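Local coordinates for uncharacterized protein (PDB 5BNF) that is porcine CD38, a member of the ADP-ribosyl cyclase family with a helical part and a four-stranded parallel sheet, braced by five disulfides, at residues Q35-A40 / D59-L64; M154-L159 / T188-V193; D203-S208 / F224-N229. All blocks are in the same frame, centred on the assembly; numbering follows the deposited sequence.

Interaction 1 of 3, residues Q35-A40 / D59-L64; sequences QKIKKA and DLLMKL
I37 and A40 meet L61 and L64 in an apolar helix-to-helix contact in the helical part of the chain, among helices 10-25, 101-106 and 135-149. Segments 35-40 and 59-64 run nearly antiparallel, at 155° with their axes 9.0 Å apart at closest approach, and no hydrogen bond crosses between them; the contact is made chiefly by aliphatic groups. The segments come nearest at A40, whose small side chain points toward the partner helix and whose CA is 5.2 Å from the CA of L61. A40 CB faces L61 CD1 at 4.1 Å and L64 CD1 at 4.2 Å, so one methyl is shared by two leucines about a helical turn apart. I37 works with both its branches. Its CG2 lies 3.8 Å from L61 CD1, the two side chains crossing at about a right angle. L61 gets there because its CG stands anti to the backbone N (chi1 -176°), which swings the branched end across to the other helix although its CB starts off to the flank. The other branch of I37 ends in CD1, which slides past L64 in the opposite sense and lies against L64 CB at 3.2 Å, tighter than carbons usually pack. L64 in turn lays CD1 against the backbone of K36, 3.9 Å from K36 O, in the first turn of helix 34-45. Around the contact, R32 donates a hydrogen bond to L64 O, L61 also rests on L102 of helix 101-106, M62 faces helix 135-149, and K38 packs its chain on I14 and L15 of helix 10-25.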
# COMPACT_ATOMS: atom_id res chain seq x y z
N GLN A 35 3.19 2.72 -21.58
CA GLN A 35 1.94 3.10 -22.23
C GLN A 35 0.88 2.01 -22.02
O GLN A 35 -0.30 2.31 -21.85
CB GLN A 35 2.17 3.35 -23.72
CG GLN A 35 0.92 3.29 -24.60
CD GLN A 35 -0.20 4.23 -24.17
OE1 GLN A 35 0.03 5.42 -23.92
NE2 GLN A 35 -1.42 3.71 -24.10
N LYS A 36 1.32 0.76 -22.04
CA LYS A 36 0.42 -0.37 -21.84
C LYS A 36 -0.18 -0.27 -20.44
O LYS A 36 -1.38 -0.47 -20.25
CB LYS A 36 1.19 -1.68 -21.96
CG LYS A 36 0.59 -2.69 -22.93
CD LYS A 36 1.66 -3.25 -23.85
CE LYS A 36 2.79 -3.91 -23.06
NZ LYS A 36 3.90 -4.35 -23.96
N ILE A 37 0.67 0.03 -19.47
CA ILE A 37 0.26 0.16 -18.08
C ILE A 37 -0.77 1.28 -17.94
O ILE A 37 -1.87 1.06 -17.43
CB ILE A 37 1.46 0.48 -17.16
CG1 ILE A 37 2.47 -0.68 -17.18
CG2 ILE A 37 0.99 0.70 -15.73
CD1 ILE A 37 1.98 -1.96 -16.52
N LYS A 38 -0.42 2.47 -18.42
CA LYS A 38 -1.29 3.64 -18.36
C LYS A 38 -2.67 3.35 -18.93
O LYS A 38 -3.69 3.81 -18.40
CB LYS A 38 -0.66 4.80 -19.12
CG LYS A 38 -1.65 5.89 -19.50
CD LYS A 38 -1.05 6.84 -20.53
CE LYS A 38 -2.13 7.51 -21.36
NZ LYS A 38 -1.57 8.34 -22.46
N LYS A 39 -2.70 2.58 -20.01
CA LYS A 39 -3.95 2.22 -20.66
C LYS A 39 -4.80 1.38 -19.72
O LYS A 39 -5.99 1.61 -19.56
CB LYS A 39 -3.67 1.43 -21.94
CG LYS A 39 -4.92 1.06 -22.72
CD LYS A 39 -5.63 2.29 -23.25
CE LYS A 39 -6.89 1.91 -24.00
NZ LYS A 39 -7.65 3.13 -24.42
N ALA A 40 -4.16 0.40 -19.09
CA ALA A 40 -4.84 -0.49 -18.15
C ALA A 40 -5.38 0.25 -16.93
O ALA A 40 -6.51 0.03 -16.50
CB ALA A 40 -3.89 -1.57 -17.72
N ASP A 59 -7.34 -6.44 -12.64
CA ASP A 59 -6.58 -7.63 -13.02
C ASP A 59 -5.49 -7.27 -14.02
O ASP A 59 -4.30 -7.40 -13.74
CB ASP A 59 -7.50 -8.71 -13.60
CG ASP A 59 -8.44 -9.30 -12.56
OD1 ASP A 59 -8.14 -9.21 -11.36
OD2 ASP A 59 -9.48 -9.86 -12.96
N LEU A 60 -5.91 -6.81 -15.19
CA LEU A 60 -4.98 -6.43 -16.24
C LEU A 60 -3.84 -5.59 -15.67
O LEU A 60 -2.67 -5.88 -15.91
CB LEU A 60 -5.73 -5.62 -17.31
CG LEU A 60 -5.07 -5.25 -18.65
CD1 LEU A 60 -3.80 -4.48 -18.41
CD2 LEU A 60 -4.75 -6.51 -19.44
N LEU A 61 -4.19 -4.56 -14.91
CA LEU A 61 -3.19 -3.68 -14.33
C LEU A 61 -2.24 -4.38 -13.36
O LEU A 61 -1.04 -4.12 -13.36
CB LEU A 61 -3.86 -2.50 -13.63
CG LEU A 61 -2.91 -1.46 -13.05
CD1 LEU A 61 -2.02 -0.90 -14.14
CD2 LEU A 61 -3.71 -0.36 -12.41
N MET A 62 -2.77 -5.27 -12.52
CA MET A 62 -1.93 -5.98 -11.56
C MET A 62 -1.04 -7.00 -12.26
O MET A 62 0.01 -7.39 -11.74
CB MET A 62 -2.80 -6.68 -10.51
CG MET A 62 -3.61 -5.70 -9.69
SD MET A 62 -2.56 -4.43 -8.97
CE MET A 62 -2.88 -4.65 -7.26
N LYS A 63 -1.46 -7.42 -13.45
CA LYS A 63 -0.72 -8.39 -14.24
C LYS A 63 0.45 -7.69 -14.95
O LYS A 63 1.57 -8.18 -14.94
CB LYS A 63 -1.65 -9.03 -15.26
CG LYS A 63 -1.08 -10.23 -15.99
CD LYS A 63 -2.12 -10.83 -16.93
CE LYS A 63 -1.69 -12.20 -17.44
NZ LYS A 63 -2.61 -12.70 -18.50
N LEU A 64 0.18 -6.53 -15.54
CA LEU A 64 1.22 -5.80 -16.25
C LEU A 64 2.17 -5.06 -15.32
O LEU A 64 3.24 -4.62 -15.76
CB LEU A 64 0.59 -4.79 -17.21
CG LEU A 64 -0.25 -5.33 -18.36
CD1 LEU A 64 -0.82 -4.15 -19.12
CD2 LEU A 64 0.59 -6.21 -19.29

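Interaction 2 of 3, residues M154-L159 / T188-V193; sequences MVQVFL and TLKAWV
F158 and W192 lie side by side and point the same way, their rings in an offset stack: the phenyl and the five-membered ring have centroids 4.8 Å apart and planes tilted by 28°. W192 CD1 sits over one face of the phenyl, displaced toward its rim, and comes within 3.8 Å of F158 CZ. Q156 reaches the indole from its edge, with the amide plane turned 70° from the ring. Further along the same face, M154 and K190 lie across each other. M154 CG is anti to the backbone N (chi1 179°), and bends beyond it fold the thioether onto the lysine's methylenes, SD 3.4 Å from K190 CD. Strands 153-160 and 186-194 are neighbours in the parallel sheet, the two arms of a beta-alpha-beta crossover whose connection carries helix 172-180. Five backbone bonds join them in the alternating parallel pattern, from V155 N to T188 O at one end to L159 N to W192 O, 2.8 Å and nearly straight, at the other. The opposite face is aliphatic and buried: V155 CG2 presses on L189 CG at 3.6 Å, while V157 CG1, set between its own backbone N and carbonyl carbon, touches both L189 CD2 and A191 CB, the latter at 3.8 Å.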
# COMPACT_ATOMS: atom_id res chain seq x y z
N MET A 154 12.10 -12.40 5.98
CA MET A 154 11.78 -11.58 7.13
C MET A 154 11.16 -10.26 6.69
O MET A 154 11.68 -9.57 5.83
CB MET A 154 13.06 -11.33 7.94
CG MET A 154 12.86 -10.47 9.16
SD MET A 154 13.20 -8.75 8.80
CE MET A 154 14.95 -8.71 9.13
N VAL A 155 10.01 -9.93 7.29
CA VAL A 155 9.32 -8.70 6.98
C VAL A 155 9.39 -7.75 8.17
O VAL A 155 9.54 -8.19 9.32
CB VAL A 155 7.82 -8.94 6.64
CG1 VAL A 155 7.71 -9.82 5.43
CG2 VAL A 155 7.11 -9.58 7.83
N GLN A 156 9.28 -6.46 7.89
CA GLN A 156 9.34 -5.45 8.93
C GLN A 156 8.16 -4.50 8.87
O GLN A 156 7.53 -4.32 7.82
CB GLN A 156 10.62 -4.63 8.78
CG GLN A 156 11.91 -5.40 8.92
CD GLN A 156 13.12 -4.53 8.66
OE1 GLN A 156 13.54 -4.34 7.53
NE2 GLN A 156 13.67 -3.96 9.73
N VAL A 157 7.86 -3.88 10.00
CA VAL A 157 6.78 -2.91 10.07
C VAL A 157 7.18 -1.85 11.07
O VAL A 157 7.66 -2.18 12.16
CB VAL A 157 5.44 -3.56 10.49
CG1 VAL A 157 5.57 -4.17 11.87
CG2 VAL A 157 4.33 -2.51 10.46
N PHE A 158 7.04 -0.58 10.70
CA PHE A 158 7.38 0.52 11.60
C PHE A 158 6.11 1.11 12.19
O PHE A 158 5.16 1.43 11.47
CB PHE A 158 8.19 1.60 10.87
CG PHE A 158 9.57 1.15 10.45
CD1 PHE A 158 9.73 0.22 9.43
CD2 PHE A 158 10.70 1.64 11.10
CE1 PHE A 158 11.01 -0.21 9.07
CE2 PHE A 158 11.97 1.21 10.73
CZ PHE A 158 12.12 0.29 9.72
N LEU A 159 6.10 1.25 13.51
CA LEU A 159 4.95 1.78 14.21
C LEU A 159 5.36 3.00 15.02
O LEU A 159 6.54 3.19 15.32
CB LEU A 159 4.37 0.70 15.12
CG LEU A 159 4.10 -0.62 14.40
CD1 LEU A 159 3.65 -1.68 15.40
CD2 LEU A 159 3.05 -0.40 13.33
N THR A 188 9.51 -14.69 9.83
CA THR A 188 9.62 -13.74 10.92
C THR A 188 9.10 -12.37 10.54
O THR A 188 9.25 -11.93 9.41
CB THR A 188 11.10 -13.55 11.36
OG1 THR A 188 11.62 -14.80 11.85
CG2 THR A 188 11.22 -12.50 12.46
N LEU A 189 8.49 -11.70 11.51
CA LEU A 189 8.02 -10.35 11.32
C LEU A 189 8.61 -9.55 12.46
O LEU A 189 8.45 -9.91 13.62
CB LEU A 189 6.49 -10.26 11.37
CG LEU A 189 5.96 -8.83 11.18
CD1 LEU A 189 4.55 -8.89 10.64
CD2 LEU A 189 6.00 -8.07 12.49
N LYS A 190 9.33 -8.49 12.13
CA LYS A 190 9.94 -7.67 13.16
C LYS A 190 9.25 -6.33 13.20
O LYS A 190 9.02 -5.71 12.16
CB LYS A 190 11.44 -7.49 12.87
CG LYS A 190 12.24 -8.78 13.03
CD LYS A 190 13.52 -8.77 12.22
CE LYS A 190 14.31 -7.48 12.41
NZ LYS A 190 14.62 -7.20 13.83
N ALA A 191 8.90 -5.88 14.40
CA ALA A 191 8.24 -4.60 14.53
C ALA A 191 9.16 -3.62 15.23
O ALA A 191 9.86 -3.98 16.17
CB ALA A 191 6.94 -4.75 15.32
N TRP A 192 9.17 -2.37 14.76
CA TRP A 192 9.98 -1.32 15.36
C TRP A 192 9.04 -0.22 15.83
O TRP A 192 8.28 0.34 15.03
CB TRP A 192 10.97 -0.72 14.34
CG TRP A 192 11.93 -1.69 13.70
CD1 TRP A 192 11.78 -2.30 12.49
CD2 TRP A 192 13.16 -2.17 14.25
NE1 TRP A 192 12.85 -3.13 12.24
CE2 TRP A 192 13.71 -3.07 13.31
CE3 TRP A 192 13.86 -1.93 15.44
CZ2 TRP A 192 14.92 -3.74 13.53
CZ3 TRP A 192 15.06 -2.59 15.65
CH2 TRP A 192 15.58 -3.48 14.70
N VAL A 193 9.07 0.07 17.12
CA VAL A 193 8.24 1.13 17.67
C VAL A 193 9.16 2.33 17.85
O VAL A 193 10.13 2.28 18.62
CB VAL A 193 7.60 0.73 19.02
CG1 VAL A 193 6.79 1.88 19.58
CG2 VAL A 193 6.71 -0.48 18.83

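Interaction 3 of 3, residues D203-S208 / F224-N229; sequences DTCSGS and FTCQEN
E228 reaches its carboxylate to the loop at T204 and C205: the backbone N of C205 donates to E228 OE2 at 3.2 Å. The N-H comes from above the carboxylate plane, 78° out of it, and the other oxygen, OE1, is held by H195. Both oxygens thus have a partner. The glutamate also leans on T204, whose CB lies 3.4 Å from E228 OE2, and the start of its chain rests on sulfur, E228 CG being 3.5 Å from C205 SG. Next to this bond is the covalent link, C205 SG to C226 SG at 2.0 Å with a chi3 of -86°, close to the relaxed right angle. C226 holds SG anti to its backbone N (chi1 -177°), which sends the sulfur out from the strand to the loop. The loop is itself folded back: T204 OG1 accepts from S206 N at 3.1 Å in an ST turn, within a type I turn running from T204 to G207, and G207 then takes the N-cap position of helix 208-219. The whole is a disulfide tying the turn that precedes helix 208-219 to strand 223-229, one of the two outermost strands of the parallel sheet in this ADP-ribosyl cyclase fold.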
# COMPACT_ATOMS: atom_id res chain seq x y z
N ASP A 203 2.87 4.31 23.81
CA ASP A 203 2.71 2.88 23.58
C ASP A 203 4.09 2.27 23.40
O ASP A 203 4.98 2.90 22.83
CB ASP A 203 1.86 2.66 22.32
CG ASP A 203 1.24 1.27 22.28
OD1 ASP A 203 1.02 0.69 23.36
OD2 ASP A 203 0.97 0.78 21.17
N THR A 204 4.28 1.07 23.91
CA THR A 204 5.59 0.42 23.82
C THR A 204 5.41 -1.01 23.37
O THR A 204 4.29 -1.47 23.17
CB THR A 204 6.29 0.40 25.20
OG1 THR A 204 5.66 -0.57 26.04
CG2 THR A 204 6.18 1.76 25.87
N CYS A 205 6.53 -1.72 23.21
CA CYS A 205 6.52 -3.12 22.81
C CYS A 205 5.80 -3.99 23.85
O CYS A 205 5.40 -5.12 23.56
CB CYS A 205 7.95 -3.65 22.64
SG CYS A 205 8.79 -3.27 21.07
N SER A 206 5.67 -3.46 25.06
CA SER A 206 5.02 -4.19 26.14
C SER A 206 3.53 -3.87 26.25
O SER A 206 2.87 -4.31 27.19
CB SER A 206 5.70 -3.85 27.46
OG SER A 206 5.03 -4.45 28.55
N GLY A 207 3.01 -3.11 25.29
CA GLY A 207 1.61 -2.75 25.32
C GLY A 207 0.67 -3.80 24.77
O GLY A 207 1.08 -4.75 24.10
N SER A 208 -0.62 -3.63 25.06
CA SER A 208 -1.62 -4.57 24.60
C SER A 208 -1.80 -4.49 23.08
O SER A 208 -2.15 -5.48 22.44
CB SER A 208 -2.96 -4.31 25.31
OG SER A 208 -3.41 -2.99 25.08
N PHE A 224 7.87 -13.58 15.79
CA PHE A 224 7.66 -12.16 15.98
C PHE A 224 8.63 -11.58 16.99
O PHE A 224 8.99 -12.23 17.97
CB PHE A 224 6.23 -11.91 16.48
CG PHE A 224 5.93 -10.48 16.81
CD1 PHE A 224 5.75 -9.53 15.80
CD2 PHE A 224 5.84 -10.07 18.13
CE1 PHE A 224 5.47 -8.20 16.12
CE2 PHE A 224 5.56 -8.74 18.45
CZ PHE A 224 5.38 -7.81 17.44
N THR A 225 9.06 -10.35 16.75
CA THR A 225 9.97 -9.64 17.65
C THR A 225 9.60 -8.17 17.58
O THR A 225 9.13 -7.70 16.55
CB THR A 225 11.45 -9.81 17.24
OG1 THR A 225 11.66 -9.27 15.93
CG2 THR A 225 11.85 -11.28 17.26
N CYS A 226 9.79 -7.46 18.68
CA CYS A 226 9.49 -6.04 18.75
C CYS A 226 10.65 -5.33 19.46
O CYS A 226 11.14 -5.79 20.48
CB CYS A 226 8.20 -5.83 19.52
SG CYS A 226 7.63 -4.11 19.62
N GLN A 227 11.06 -4.20 18.90
CA GLN A 227 12.15 -3.42 19.45
C GLN A 227 11.76 -1.97 19.42
O GLN A 227 10.96 -1.55 18.58
CB GLN A 227 13.41 -3.63 18.62
CG GLN A 227 14.49 -4.45 19.31
CD GLN A 227 15.71 -4.65 18.42
OE1 GLN A 227 15.63 -5.30 17.38
NE2 GLN A 227 16.84 -4.09 18.83
N GLU A 228 12.33 -1.19 20.33
CA GLU A 228 12.04 0.22 20.42
C GLU A 228 13.25 1.06 20.03
O GLU A 228 14.37 0.77 20.43
CB GLU A 228 11.58 0.53 21.85
CG GLU A 228 10.44 -0.40 22.27
CD GLU A 228 9.67 0.07 23.49
OE1 GLU A 228 9.39 1.28 23.59
OE2 GLU A 228 9.32 -0.77 24.34
N ASN A 229 13.01 2.10 19.23
CA ASN A 229 14.07 2.98 18.74
C ASN A 229 13.69 4.46 18.71
O ASN A 229 12.55 4.80 18.41
CB ASN A 229 14.48 2.56 17.32
CG ASN A 229 15.91 2.11 17.25
OD1 ASN A 229 16.26 1.02 17.71
ND2 ASN A 229 16.77 2.94 16.67

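How the interactions relate
Interactions 2 and 3 belong to one body. Strands 186-194 and 223-229 are neighbours in the parallel sheet, so the centres of the two contacts are only 10 Å apart and they meet directly: A191 N lies 2.8 Å from T225 O and V193 N 2.9 Å from Q227 O, both probable hydrogen bonds. W192, which stacks in interaction 2, also touches the side chain of Q227. Interaction 1 stands apart, on the opposite side of the chain's centre, with its centre 31 Å from that of interaction 2 and 40 Å from that of interaction 3; the nearest atoms are about 17 and 25 Å away. Along the chain the three contacts follow one another in series.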